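Side-chain contacts in Lmo0741 protein (Listeria monocytogenes, PDB 4R1H), which probably binds DNA as a transcriptional regulator of the GntR family, through a winged helix-turn-helix domain: residues H21-V25 with T26-E30; D78-R81 with I82-L85. One frame throughout, in Å; residues are numbered along the deposited sequence.

Contact 1. Residues H21-V25 with T26-E30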
ATOM      1  N   HIS A  21      -2.721   1.181 -16.981  1.00 22.19           N
ATOM      2  CA  HIS A  21      -3.479   2.274 -16.445  1.00 25.35           C
ATOM      3  C   HIS A  21      -2.546   3.443 -16.204  1.00 23.63           C
ATOM      4  O   HIS A  21      -2.901   4.620 -16.477  1.00 23.40           O
ATOM      5  CB  HIS A  21      -4.135   1.933 -15.102  1.00 24.18           C
ATOM      6  CG  HIS A  21      -5.353   1.084 -15.210  1.00 25.69           C
ATOM      7  ND1 HIS A  21      -5.937   0.506 -14.105  1.00 24.88           N
ATOM      8  CD2 HIS A  21      -6.131   0.750 -16.270  1.00 23.68           C
ATOM      9  CE1 HIS A  21      -7.041  -0.138 -14.468  1.00 26.21           C
ATOM     10  NE2 HIS A  21      -7.158  -0.023 -15.785  1.00 27.30           N
ATOM     11  N   THR A  22      -1.365   3.173 -15.613  1.00 25.84           N
ATOM     12  CA  THR A  22      -0.363   4.239 -15.379  1.00 26.51           C
ATOM     13  C   THR A  22       0.069   4.989 -16.644  1.00 27.45           C
ATOM     14  O   THR A  22       0.138   6.253 -16.677  1.00 26.55           O
ATOM     15  CB  THR A  22       0.839   3.620 -14.590  1.00 28.77           C
ATOM     16  OG1 THR A  22       0.278   3.259 -13.287  1.00 31.06           O
ATOM     17  CG2 THR A  22       1.885   4.557 -14.400  1.00 33.84           C
ATOM     18  N   GLU A  23       0.393   4.239 -17.683  1.00 25.45           N
ATOM     19  CA  GLU A  23       0.732   4.824 -19.008  1.00 27.82           C
ATOM     20  C   GLU A  23      -0.399   5.657 -19.598  1.00 26.27           C
ATOM     21  O   GLU A  23      -0.129   6.684 -20.156  1.00 29.56           O
ATOM     22  CB  GLU A  23       1.147   3.759 -20.008  1.00 32.11           C
ATOM     23  CG  GLU A  23       2.356   2.959 -19.554  1.00 36.36           C
ATOM     24  CD  GLU A  23       3.625   3.796 -19.462  1.00 44.73           C
ATOM     25  OE1 GLU A  23       4.393   3.790 -20.441  1.00 56.73           O
ATOM     26  OE2 GLU A  23       3.876   4.456 -18.425  1.00 53.39           O
ATOM     27  N   ILE A  24      -1.625   5.237 -19.358  1.00 25.21           N
ATOM     28  CA  ILE A  24      -2.817   5.938 -19.777  1.00 26.18           C
ATOM     29  C   ILE A  24      -3.070   7.254 -19.007  1.00 26.35           C
ATOM     30  O   ILE A  24      -3.164   8.324 -19.599  1.00 27.68           O
ATOM     31  CB  ILE A  24      -4.046   5.060 -19.673  1.00 26.04           C
ATOM     32  CG1 ILE A  24      -3.907   3.932 -20.640  1.00 25.61           C
ATOM     33  CG2 ILE A  24      -5.292   5.936 -19.910  1.00 27.49           C
ATOM     34  CD1 ILE A  24      -4.915   2.847 -20.443  1.00 26.11           C
ATOM     35  N   VAL A  25      -3.042   7.187 -17.688  1.00 25.64           N
ATOM     36  CA  VAL A  25      -3.310   8.350 -16.843  1.00 26.39           C
ATOM     37  C   VAL A  25      -2.248   9.420 -17.028  1.00 29.25           C
ATOM     38  O   VAL A  25      -2.575  10.625 -17.102  1.00 30.30           O
ATOM     39  CB  VAL A  25      -3.494   7.904 -15.388  1.00 26.83           C
ATOM     40  CG1 VAL A  25      -3.509   9.105 -14.443  1.00 30.99           C
ATOM     41  CG2 VAL A  25      -4.810   7.158 -15.292  1.00 27.01           C
ATOM     42  N   THR A  26      -0.998   9.024 -17.221  1.00 30.19           N
ATOM     43  CA  THR A  26       0.080   9.994 -17.462  1.00 34.31           C
ATOM     44  C   THR A  26       0.135  10.509 -18.904  1.00 36.87           C
ATOM     45  O   THR A  26       0.884  11.426 -19.199  1.00 37.68           O
ATOM     46  CB  THR A  26       1.482   9.440 -17.124  1.00 34.23           C
ATOM     47  OG1 THR A  26       1.755   8.328 -17.948  1.00 33.80           O
ATOM     48  CG2 THR A  26       1.529   9.023 -15.719  1.00 32.97           C
ATOM     49  N   GLY A  27      -0.648   9.967 -19.826  1.00 34.19           N
ATOM     50  CA  GLY A  27      -0.640  10.472 -21.174  1.00 35.70           C
ATOM     51  C   GLY A  27       0.500   9.933 -21.979  1.00 35.91           C
ATOM     52  O   GLY A  27       0.734  10.366 -23.086  1.00 38.27           O
ATOM     53  N   THR A  28       1.173   8.903 -21.487  1.00 35.96           N
ATOM     54  CA  THR A  28       2.178   8.216 -22.296  1.00 39.27           C
ATOM     55  C   THR A  28       1.491   7.595 -23.499  1.00 39.57           C
ATOM     56  O   THR A  28       1.989   7.634 -24.612  1.00 41.13           O
ATOM     57  CB  THR A  28       2.936   7.187 -21.427  1.00 42.17           C
ATOM     58  OG1 THR A  28       3.542   7.906 -20.362  1.00 46.72           O
ATOM     59  CG2 THR A  28       4.001   6.471 -22.209  1.00 46.89           C
ATOM     60  N   TYR A  29       0.336   7.020 -23.273  1.00 39.12           N
ATOM     61  CA  TYR A  29      -0.558   6.647 -24.351  1.00 40.27           C
ATOM     62  C   TYR A  29      -1.596   7.777 -24.389  1.00 42.33           C
ATOM     63  O   TYR A  29      -2.201   8.110 -23.352  1.00 38.42           O
ATOM     64  CB  TYR A  29      -1.236   5.291 -24.076  1.00 41.71           C
ATOM     65  CG  TYR A  29      -0.360   4.040 -23.805  1.00 45.75           C
ATOM     66  CD1 TYR A  29       1.014   3.991 -24.078  1.00 53.08           C
ATOM     67  CD2 TYR A  29      -0.943   2.889 -23.313  1.00 49.57           C
ATOM     68  CE1 TYR A  29       1.759   2.826 -23.830  1.00 54.53           C
ATOM     69  CE2 TYR A  29      -0.209   1.722 -23.068  1.00 53.85           C
ATOM     70  CZ  TYR A  29       1.143   1.677 -23.325  1.00 57.14           C
ATOM     71  OH  TYR A  29       1.839   0.452 -23.084  1.00 56.25           O
ATOM     72  N   GLU A  30      -1.801   8.441 -25.540  1.00 43.78           N
ATOM     73  CA  GLU A  30      -2.841   9.468 -25.620  0.60 45.76           C
ATOM     74  C   GLU A  30      -4.137   8.865 -26.201  1.00 41.35           C
ATOM     75  O   GLU A  30      -4.111   7.856 -26.886  1.00 37.50           O
ATOM     76  CB  GLU A  30      -2.371  10.726 -26.390  0.60 51.46           C
ATOM     77  CG  GLU A  30      -1.060  11.388 -25.900  0.60 56.84           C
ATOM     78  CD  GLU A  30      -1.180  12.249 -24.632  0.60 61.33           C
ATOM     79  OE1 GLU A  30      -2.300  12.372 -24.080  0.60 66.28           O
ATOM     80  OE2 GLU A  30      -0.139  12.809 -24.168  0.60 59.13           O
TER
HETATM   81  O   HOH W   1      -4.207   9.033 -21.941  1.00 35.63           O
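CB of E23 sits over one face of the Y29 ring, 3.8 Å from the ring centroid and only 4° off the ring normal, a CH-pi contact centred on that face. The first torsion of E23 sets CG anti to the carbonyl carbon, and a bend at chi2 (-66°) turns the carboxylate away from the ring and over to T28, where E23 OE1 comes 3.2 Å from the methyl CG2 of T28. The carboxylate plane stands 78° to the ring, so the two flat groups do not stack. I24 adds CG1 obliquely to the same ring, 4.1 Å from Y29 CD2.

Helix 12-25 ends in a Schellman motif, with G27 at positive phi, and the chain folds back there. Y29 N bonds to E23 O from well above the carbonyl plane, the same oxygen taking a weak bond from T28 N, and G27 N reaches I24 O at 3.0 Å. T26 fastens the last turn twice: its N and its OG1 approach T22 O from opposite faces of the carbonyl plane, OG1 at 2.9 Å. That hydroxyl sits between the backbone N and the carbonyl carbon of T26 itself, and it accepts in turn from T28 OG1. A water donates to both I24 O and Y29 O, joining helix end to loop. T22 and T26 pack on K103 of the second subunit. The carbonyls of T22, E23 and I24, at the end of the helix, thus all find donors in the residues that follow, while Y29 rests on aliphatic carbon rather than on charge.

Contact 2. Residues D78-R81 with I82-L85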
ATOM      1  N   ASP A  78     -12.440   8.600 -25.419  1.00 32.96           N
ATOM      2  CA  ASP A  78     -13.376   9.263 -24.572  1.00 34.02           C
ATOM      3  C   ASP A  78     -12.601   9.852 -23.372  1.00 32.80           C
ATOM      4  O   ASP A  78     -12.134   9.124 -22.498  1.00 31.03           O
ATOM      5  CB  ASP A  78     -14.497   8.332 -24.088  1.00 33.58           C
ATOM      6  CG  ASP A  78     -15.545   9.076 -23.308  1.00 39.33           C
ATOM      7  OD1 ASP A  78     -16.424   9.743 -23.914  1.00 43.75           O
ATOM      8  OD2 ASP A  78     -15.478   9.172 -22.094  1.00 40.50           O
ATOM      9  N   LYS A  79     -12.457  11.163 -23.348  1.00 35.14           N
ATOM     10  CA  LYS A  79     -11.646  11.799 -22.295  1.00 36.11           C
ATOM     11  C   LYS A  79     -12.242  11.631 -20.915  1.00 35.38           C
ATOM     12  O   LYS A  79     -11.491  11.487 -19.937  1.00 34.42           O
ATOM     13  CB  LYS A  79     -11.442  13.284 -22.549  1.00 43.08           C
ATOM     14  CG  LYS A  79     -10.846  13.674 -23.900  1.00 52.77           C
ATOM     15  CD  LYS A  79      -9.357  13.395 -24.098  1.00 60.87           C
ATOM     16  CE  LYS A  79      -8.771  14.420 -25.083  1.00 66.72           C
ATOM     17  NZ  LYS A  79      -7.367  14.058 -25.426  1.00 70.72           N
ATOM     18  N   ARG A  80     -13.565  11.675 -20.789  1.00 34.32           N
ATOM     19  CA  ARG A  80     -14.167  11.510 -19.492  1.00 36.75           C
ATOM     20  C   ARG A  80     -13.858  10.124 -18.957  1.00 34.65           C
ATOM     21  O   ARG A  80     -13.669   9.985 -17.718  1.00 30.42           O
ATOM     22  CB  ARG A  80     -15.687  11.713 -19.540  1.00 41.18           C
ATOM     23  CG  ARG A  80     -16.158  13.133 -19.852  1.00 49.47           C
ATOM     24  CD  ARG A  80     -16.517  13.851 -18.561  1.00 54.68           C
ATOM     25  NE  ARG A  80     -16.860  15.222 -18.850  1.00 59.00           N
ATOM     26  CZ  ARG A  80     -18.090  15.660 -19.121  1.00 64.35           C
ATOM     27  NH1 ARG A  80     -19.138  14.834 -19.103  1.00 62.58           N
ATOM     28  NH2 ARG A  80     -18.277  16.944 -19.407  1.00 69.96           N
ATOM     29  N   ARG A  81     -13.789   9.093 -19.828  1.00 30.37           N
ATOM     30  CA  ARG A  81     -13.501   7.749 -19.328  1.00 29.11           C
ATOM     31  C   ARG A  81     -12.112   7.665 -18.691  1.00 28.26           C
ATOM     32  O   ARG A  81     -11.875   6.947 -17.701  1.00 26.57           O
ATOM     33  CB  ARG A  81     -13.585   6.647 -20.401  1.00 28.28           C
ATOM     34  CG  ARG A  81     -13.270   5.269 -19.893  1.00 27.95           C
ATOM     35  CD  ARG A  81     -14.374   4.818 -18.989  1.00 29.50           C
ATOM     36  NE  ARG A  81     -14.139   3.493 -18.425  1.00 31.69           N
ATOM     37  CZ  ARG A  81     -13.481   3.271 -17.277  1.00 31.26           C
ATOM     38  NH1 ARG A  81     -12.889   4.287 -16.621  1.00 30.09           N
ATOM     39  NH2 ARG A  81     -13.329   2.043 -16.809  1.00 30.89           N
ATOM     40  N   ILE A  82     -11.172   8.349 -19.300  1.00 27.44           N
ATOM     41  CA  ILE A  82      -9.809   8.347 -18.828  1.00 28.07           C
ATOM     42  C   ILE A  82      -9.699   9.199 -17.523  1.00 26.88           C
ATOM     43  O   ILE A  82      -8.943   8.789 -16.585  1.00 27.01           O
ATOM     44  CB  ILE A  82      -8.866   8.936 -19.864  1.00 30.49           C
ATOM     45  CG1 ILE A  82      -8.795   7.959 -21.086  1.00 31.85           C
ATOM     46  CG2 ILE A  82      -7.469   9.122 -19.269  1.00 30.10           C
ATOM     47  CD1 ILE A  82      -8.050   8.523 -22.280  1.00 33.01           C
ATOM     48  N   GLU A  83     -10.439  10.300 -17.480  1.00 27.93           N
ATOM     49  CA  GLU A  83     -10.578  11.057 -16.198  1.00 31.22           C
ATOM     50  C   GLU A  83     -11.132  10.174 -15.075  1.00 30.39           C
ATOM     51  O   GLU A  83     -10.674  10.220 -13.906  1.00 28.04           O
ATOM     52  CB  GLU A  83     -11.409  12.291 -16.360  1.00 36.57           C
ATOM     53  CG  GLU A  83     -10.687  13.364 -17.166  1.00 41.52           C
ATOM     54  CD  GLU A  83     -11.627  14.401 -17.760  1.00 53.58           C
ATOM     55  OE1 GLU A  83     -11.216  15.044 -18.758  1.00 59.21           O
ATOM     56  OE2 GLU A  83     -12.764  14.564 -17.239  1.00 56.46           O
ATOM     57  N   GLN A  84     -12.137   9.362 -15.406  1.00 29.03           N
ATOM     58  CA  GLN A  84     -12.771   8.506 -14.391  0.60 30.60           C
ATOM     59  C   GLN A  84     -11.782   7.427 -13.932  1.00 26.62           C
ATOM     60  O   GLN A  84     -11.755   7.069 -12.717  1.00 26.94           O
ATOM     61  CB  GLN A  84     -14.125   7.919 -14.901  0.60 33.08           C
ATOM     62  CG  GLN A  84     -14.890   7.043 -13.901  0.60 35.11           C
ATOM     63  CD  GLN A  84     -15.582   7.811 -12.760  0.60 39.18           C
ATOM     64  OE1 GLN A  84     -16.315   8.801 -12.984  0.60 43.39           O
ATOM     65  NE2 GLN A  84     -15.370   7.340 -11.517  0.60 40.44           N
ATOM     66  N   LEU A  85     -10.953   6.906 -14.855  1.00 24.71           N
ATOM     67  CA  LEU A  85      -9.924   5.938 -14.486  1.00 24.27           C
ATOM     68  C   LEU A  85      -8.914   6.577 -13.444  1.00 25.92           C
ATOM     69  O   LEU A  85      -8.627   5.973 -12.382  1.00 23.80           O
ATOM     70  CB  LEU A  85      -9.142   5.521 -15.691  1.00 24.85           C
ATOM     71  CG  LEU A  85      -7.943   4.599 -15.478  1.00 23.34           C
ATOM     72  CD1 LEU A  85      -8.325   3.275 -14.852  1.00 24.62           C
ATOM     73  CD2 LEU A  85      -7.144   4.332 -16.748  1.00 25.19           C
TER
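R81 runs CG anti to the backbone N and then bends at chi2 (70°), which carries the guanidinium forward along the helix beside L85. R81 NH1 ends 3.7 Å from L85 N, a plain approach with no bond between them, that nitrogen lying near the guanidinium plane at its edge; NH1 is also 4.1 Å from L85 CB. R81 NH2 is taken up by a hydrogen bond to T62 O. R80 also bends at chi2, and its side chain crosses that of E83, whose chain is extended beyond CG. CD of R80 lies 4.0 Å from E83 OE2, while R80 NE stays 4.5 Å from the same oxygen, too far for a salt bridge, and the guanidinium and carboxylate planes are well inclined to each other.

D78 is the N-cap of helix 79-103, the helix that follows the wing strand 72-75 of the winged helix-turn-helix fold. OD2 of D78 accepts from R81 N at 2.8 Å, met on the anti side of the carboxylate and 17° out of its plane. The negative group would be expected to suit the positive end of the helix dipole. Behind the cap the first turns are closed by E83 N to K79 O at 2.9 Å, nearly straight at 168°, and by Q84 N to R80 O, whereas I82 N to D78 O is weak. I82 CG1 comes 3.8 Å from D78 O, and the side chain goes on to meet A31, T76 and I24.

Along the chain, helix 12-25 ends in contact 1, where residues 26-30 turn back over its last turn before the loop to helix 38-45. The chain then runs through helices 38-45 and 49-61 and the two-stranded wing before contact 2 starts helix 79-103. Both are local contacts in series, neither nested nor crossed: the first closes a helix, the second opens one. Their centres are 11 Å apart, and they meet through side chains, with H21 NE2 3.6 Å from L85 CD1, I24 against I82 and L85, and V25 against L85. This joins the C-terminal end of helix 12-25 to the start of helix 79-103.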